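Local coordinates for protein EH1AB1 (Metagenome, PDB 6I8F) that hydrolyses esters, probably through a serine-histidine-aspartate triad carried on an alpha/beta-hydrolase fold, at residues A[15-24]-A[294-302]. Sequence-based numbering, arbitrary orientation.
Sequences MLLPETRNLL and NYPGTIHGF
Leu17, the N-cap residue just before helix 18-32, and Thr20 in its first turn both bond the carbonyl oxygen of Gly297. Leu17 N gives a nearly straight bond (N to Gly297 O 3.0 Å, 173° at the hydrogen) to a lone pair of that oxygen. Thr20 OG1 donates in the same carbonyl plane, 2.7 Å from Gly297 O. A chi1 of -47° sets OG1 beside the backbone N of Thr20, facing the Gly297 carbonyl, and leaves the methyl to lie beside Ile299, CG2 to CG2 3.6 Å, the two side chains running past each other in opposite directions. Further along Ile299, CD1 meets one methyl each of Leu23 and Leu24, both CD2 atoms at 4.1 Å. One water donates to Thr20 OG1 and to Glu19 OE2 and also bonds Thr298 OG1, bridging the helix to Thr298. A valine in place of Thr20 would probably leave Gly297 O with only the Leu17 N bond of this pair, and take one partner from the water. Gly297 turns at positive phi (75°), a conformation that suits glycine. The N-terminal helix thus packs on the type II turn from Tyr295 to Thr298, where strand 290-296, outermost within its own chain, gives way to 298-299, next to the loop with His300, which bonds Ser175 and Asp270 as in the catalytic triad of alpha/beta hydrolases.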
ATOM      1  N   MET A  15     -12.029  10.972  17.421  1.00 56.58           N
ATOM      2  CA  MET A  15     -11.284   9.971  16.587  1.00 57.35           C
ATOM      3  C   MET A  15     -11.945   9.778  15.209  1.00 49.77           C
ATOM      4  O   MET A  15     -11.245   9.553  14.229  1.00 47.00           O
ATOM      5  CB  MET A  15     -11.200   8.620  17.303  1.00 66.49           C
ATOM      6  CG  MET A  15     -12.541   7.948  17.512  1.00 73.98           C
ATOM      7  SD  MET A  15     -12.382   6.262  18.127  1.00 93.53           S
ATOM      8  CE  MET A  15     -11.651   5.474  16.693  1.00 90.96           C
ATOM      9  N   LEU A  16     -13.282   9.841  15.142  1.00 41.30           N
ATOM     10  CA  LEU A  16     -14.031   9.593  13.909  1.00 38.53           C
ATOM     11  C   LEU A  16     -13.980  10.832  13.015  1.00 37.28           C
ATOM     12  O   LEU A  16     -14.058  11.959  13.504  1.00 34.68           O
ATOM     13  CB  LEU A  16     -15.485   9.259  14.246  1.00 39.05           C
ATOM     14  CG  LEU A  16     -15.692   8.014  15.099  1.00 38.68           C
ATOM     15  CD1 LEU A  16     -17.063   8.028  15.754  1.00 39.00           C
ATOM     16  CD2 LEU A  16     -15.501   6.766  14.257  1.00 39.65           C
ATOM     17  N   LEU A  17     -13.870  10.603  11.703  1.00 31.71           N
ATOM     18  CA  LEU A  17     -13.945  11.672  10.736  1.00 30.77           C
ATOM     19  C   LEU A  17     -15.359  12.247  10.725  1.00 29.75           C
ATOM     20  O   LEU A  17     -16.331  11.542  10.988  1.00 29.86           O
ATOM     21  CB  LEU A  17     -13.577  11.139   9.349  1.00 30.64           C
ATOM     22  CG  LEU A  17     -12.130  10.697   9.153  1.00 30.47           C
ATOM     23  CD1 LEU A  17     -11.991   9.914   7.852  1.00 30.49           C
ATOM     24  CD2 LEU A  17     -11.201  11.902   9.157  1.00 30.98           C
ATOM     25  N   PRO A  18     -15.518  13.542  10.381  1.00 29.84           N
ATOM     26  CA  PRO A  18     -16.842  14.142  10.226  1.00 29.80           C
ATOM     27  C   PRO A  18     -17.839  13.295   9.416  1.00 28.50           C
ATOM     28  O   PRO A  18     -18.957  13.065   9.887  1.00 28.26           O
ATOM     29  CB  PRO A  18     -16.538  15.467   9.511  1.00 30.04           C
ATOM     30  CG  PRO A  18     -15.152  15.831   9.992  1.00 31.87           C
ATOM     31  CD  PRO A  18     -14.429  14.505  10.149  1.00 30.90           C
ATOM     32  N   GLU A  19     -17.440  12.832   8.220  1.00 27.47           N
ATOM     33  CA  GLU A  19     -18.359  12.057   7.344  1.00 26.22           C
ATOM     34  C   GLU A  19     -18.805  10.771   8.055  1.00 24.49           C
ATOM     35  O   GLU A  19     -19.935  10.319   7.894  1.00 24.55           O
ATOM     36  CB  GLU A  19     -17.731  11.767   5.975  1.00 26.75           C
ATOM     37  CG  GLU A  19     -16.519  10.830   6.004  1.00 26.13           C
ATOM     38  CD  GLU A  19     -16.001  10.424   4.631  1.00 26.64           C
ATOM     39  OE1 GLU A  19     -16.341  11.125   3.649  1.00 27.62           O
ATOM     40  OE2 GLU A  19     -15.298   9.378   4.534  1.00 24.47           O
ATOM     41  N   THR A  20     -17.910  10.183   8.848  1.00 23.53           N
ATOM     42  CA  THR A  20     -18.208   8.972   9.588  1.00 24.50           C
ATOM     43  C   THR A  20     -19.265   9.263  10.664  1.00 24.92           C
ATOM     44  O   THR A  20     -20.289   8.590  10.735  1.00 24.84           O
ATOM     45  CB  THR A  20     -16.943   8.358  10.206  1.00 23.49           C
ATOM     46  OG1 THR A  20     -15.907   8.308   9.221  1.00 22.04           O
ATOM     47  CG2 THR A  20     -17.201   6.973  10.752  1.00 23.42           C
ATOM     48  N   ARG A  21     -18.979  10.249  11.513  1.00 28.61           N
ATOM     49  CA  ARG A  21     -19.917  10.747  12.543  1.00 32.81           C
ATOM     50  C   ARG A  21     -21.286  11.041  11.908  1.00 31.57           C
ATOM     51  O   ARG A  21     -22.315  10.619  12.426  1.00 29.79           O
ATOM     52  CB  ARG A  21     -19.351  11.997  13.223  1.00 35.80           C
ATOM     53  CG  ARG A  21     -19.220  11.870  14.734  1.00 43.24           C
ATOM     54  CD  ARG A  21     -18.376  12.964  15.371  1.00 48.21           C
ATOM     55  NE  ARG A  21     -17.034  13.087  14.805  1.00 50.56           N
ATOM     56  CZ  ARG A  21     -16.526  14.210  14.301  1.00 53.19           C
ATOM     57  NH1 ARG A  21     -17.251  15.316  14.270  1.00 56.64           N
ATOM     58  NH2 ARG A  21     -15.289  14.232  13.841  1.00 55.33           N
ATOM     59  N   ASN A  22     -21.278  11.763  10.780  1.00 32.96           N
ATOM     60  CA  ASN A  22     -22.506  12.127  10.070  1.00 33.28           C
ATOM     61  C   ASN A  22     -23.289  10.862   9.711  1.00 32.17           C
ATOM     62  O   ASN A  22     -24.507  10.822   9.924  1.00 29.47           O
ATOM     63  CB  ASN A  22     -22.244  12.992   8.835  1.00 35.87           C
ATOM     64  CG  ASN A  22     -21.864  14.414   9.190  1.00 39.03           C
ATOM     65  OD1 ASN A  22     -22.052  14.849  10.328  1.00 41.56           O
ATOM     66  ND2 ASN A  22     -21.318  15.142   8.230  1.00 40.72           N
ATOM     67  N   LEU A  23     -22.603   9.834   9.194  1.00 30.36           N
ATOM     68  CA  LEU A  23     -23.297   8.598   8.819  1.00 29.83           C
ATOM     69  C   LEU A  23     -23.874   7.908  10.063  1.00 30.10           C
ATOM     70  O   LEU A  23     -24.978   7.355  10.016  1.00 29.06           O
ATOM     71  CB  LEU A  23     -22.365   7.632   8.078  1.00 30.09           C
ATOM     72  CG  LEU A  23     -23.038   6.325   7.658  1.00 30.68           C
ATOM     73  CD1 LEU A  23     -24.204   6.599   6.711  1.00 32.11           C
ATOM     74  CD2 LEU A  23     -22.056   5.358   7.016  1.00 31.39           C
ATOM     75  N   LEU A  24     -23.097   7.879  11.149  1.00 30.79           N
ATOM     76  CA  LEU A  24     -23.531   7.206  12.376  1.00 33.64           C
ATOM     77  C   LEU A  24     -24.761   7.924  12.955  1.00 33.71           C
ATOM     78  O   LEU A  24     -25.686   7.262  13.427  1.00 31.70           O
ATOM     79  CB  LEU A  24     -22.377   7.159  13.382  1.00 33.47           C
ATOM     80  CG  LEU A  24     -21.200   6.265  12.997  1.00 34.05           C
ATOM     81  CD1 LEU A  24     -20.133   6.307  14.076  1.00 35.07           C
ATOM     82  CD2 LEU A  24     -21.640   4.831  12.740  1.00 33.78           C
ATOM     83  N   ASN A 294      -4.065   1.076   7.122  1.00 17.58           N
ATOM     84  CA  ASN A 294      -5.111   1.370   8.062  1.00 17.75           C
ATOM     85  C   ASN A 294      -5.722   2.721   7.692  1.00 18.08           C
ATOM     86  O   ASN A 294      -4.990   3.697   7.485  1.00 17.60           O
ATOM     87  CB  ASN A 294      -4.622   1.367   9.514  1.00 18.33           C
ATOM     88  CG  ASN A 294      -5.749   1.621  10.495  1.00 18.81           C
ATOM     89  OD1 ASN A 294      -5.746   2.623  11.205  1.00 21.58           O
ATOM     90  ND2 ASN A 294      -6.743   0.756  10.508  1.00 17.55           N
ATOM     91  N   TYR A 295      -7.060   2.747   7.596  1.00 18.33           N
ATOM     92  CA  TYR A 295      -7.834   3.969   7.347  1.00 19.28           C
ATOM     93  C   TYR A 295      -8.420   4.433   8.683  1.00 20.28           C
ATOM     94  O   TYR A 295      -9.462   3.940   9.099  1.00 19.27           O
ATOM     95  CB  TYR A 295      -8.920   3.746   6.283  1.00 18.64           C
ATOM     96  CG  TYR A 295      -8.431   3.914   4.864  1.00 18.86           C
ATOM     97  CD1 TYR A 295      -7.496   3.046   4.324  1.00 19.75           C
ATOM     98  CD2 TYR A 295      -8.866   4.962   4.065  1.00 19.00           C
ATOM     99  CE1 TYR A 295      -7.007   3.210   3.034  1.00 18.95           C
ATOM    100  CE2 TYR A 295      -8.395   5.136   2.769  1.00 18.89           C
ATOM    101  CZ  TYR A 295      -7.457   4.254   2.254  1.00 18.30           C
ATOM    102  OH  TYR A 295      -6.957   4.414   0.997  1.00 18.04           O
ATOM    103  N   PRO A 296      -7.765   5.368   9.411  1.00 20.84           N
ATOM    104  CA  PRO A 296      -8.271   5.800  10.713  1.00 21.68           C
ATOM    105  C   PRO A 296      -9.589   6.572  10.556  1.00 22.13           C
ATOM    106  O   PRO A 296      -9.854   7.168   9.506  1.00 23.06           O
ATOM    107  CB  PRO A 296      -7.161   6.695  11.283  1.00 20.98           C
ATOM    108  CG  PRO A 296      -6.387   7.165  10.057  1.00 21.67           C
ATOM    109  CD  PRO A 296      -6.522   6.059   9.030  1.00 20.86           C
ATOM    110  N   GLY A 297     -10.409   6.544  11.602  1.00 22.42           N
ATOM    111  CA  GLY A 297     -11.581   7.421  11.695  1.00 22.89           C
ATOM    112  C   GLY A 297     -12.736   7.000  10.794  1.00 22.45           C
ATOM    113  O   GLY A 297     -13.658   7.777  10.610  1.00 22.67           O
ATOM    114  N   THR A 298     -12.699   5.784  10.233  1.00 20.99           N
ATOM    115  CA  THR A 298     -13.832   5.254   9.465  1.00 20.63           C
ATOM    116  C   THR A 298     -14.201   3.878  10.024  1.00 21.28           C
ATOM    117  O   THR A 298     -13.508   3.350  10.902  1.00 21.36           O
ATOM    118  CB  THR A 298     -13.557   5.221   7.955  1.00 20.18           C
ATOM    119  OG1 THR A 298     -14.799   4.977   7.281  1.00 19.64           O
ATOM    120  CG2 THR A 298     -12.522   4.189   7.565  1.00 19.59           C
ATOM    121  N   ILE A 299     -15.281   3.306   9.484  1.00 20.72           N
ATOM    122  CA  ILE A 299     -15.940   2.160  10.069  1.00 22.01           C
ATOM    123  C   ILE A 299     -15.924   0.991   9.089  1.00 20.92           C
ATOM    124  O   ILE A 299     -15.803   1.175   7.888  1.00 19.91           O
ATOM    125  CB  ILE A 299     -17.397   2.502  10.453  1.00 23.71           C
ATOM    126  CG1 ILE A 299     -18.186   3.035   9.255  1.00 25.49           C
ATOM    127  CG2 ILE A 299     -17.422   3.460  11.635  1.00 24.72           C
ATOM    128  CD1 ILE A 299     -19.662   3.234   9.526  1.00 28.37           C
ATOM    129  N   HIS A 300     -16.147  -0.201   9.645  1.00 19.84           N
ATOM    130  CA  HIS A 300     -16.389  -1.386   8.878  1.00 19.80           C
ATOM    131  C   HIS A 300     -17.518  -1.114   7.872  1.00 20.32           C
ATOM    132  O   HIS A 300     -18.552  -0.553   8.231  1.00 20.73           O
ATOM    133  CB  HIS A 300     -16.725  -2.550   9.812  1.00 19.25           C
ATOM    134  CG  HIS A 300     -16.612  -3.875   9.152  1.00 19.32           C
ATOM    135  ND1 HIS A 300     -15.386  -4.515   8.984  1.00 18.11           N
ATOM    136  CD2 HIS A 300     -17.553  -4.667   8.588  1.00 18.65           C
ATOM    137  CE1 HIS A 300     -15.591  -5.660   8.355  1.00 18.50           C
ATOM    138  NE2 HIS A 300     -16.919  -5.778   8.105  1.00 18.50           N
ATOM    139  N   GLY A 301     -17.300  -1.518   6.616  1.00 19.76           N
ATOM    140  CA  GLY A 301     -18.271  -1.339   5.529  1.00 18.15           C
ATOM    141  C   GLY A 301     -17.944  -0.177   4.608  1.00 17.47           C
ATOM    142  O   GLY A 301     -18.535  -0.076   3.541  1.00 16.93           O
ATOM    143  N   PHE A 302     -17.004   0.701   4.997  1.00 17.49           N
ATOM    144  CA  PHE A 302     -16.807   1.984   4.305  1.00 18.00           C
ATOM    145  C   PHE A 302     -16.392   1.793   2.834  1.00 18.64           C
ATOM    146  O   PHE A 302     -16.595   2.684   2.032  1.00 18.92           O
ATOM    147  CB  PHE A 302     -15.803   2.865   5.056  1.00 18.70           C
ATOM    148  CG  PHE A 302     -14.337   2.582   4.826  1.00 17.83           C
ATOM    149  CD1 PHE A 302     -13.689   1.547   5.483  1.00 18.42           C
ATOM    150  CD2 PHE A 302     -13.584   3.405   4.001  1.00 17.94           C
ATOM    151  CE1 PHE A 302     -12.333   1.315   5.283  1.00 18.01           C
ATOM    152  CE2 PHE A 302     -12.231   3.172   3.802  1.00 17.65           C
ATOM    153  CZ  PHE A 302     -11.604   2.132   4.454  1.00 18.03           C
TER
HETATM  154  O   HOH W   1     -15.180   7.591   6.576  1.00 25.97           O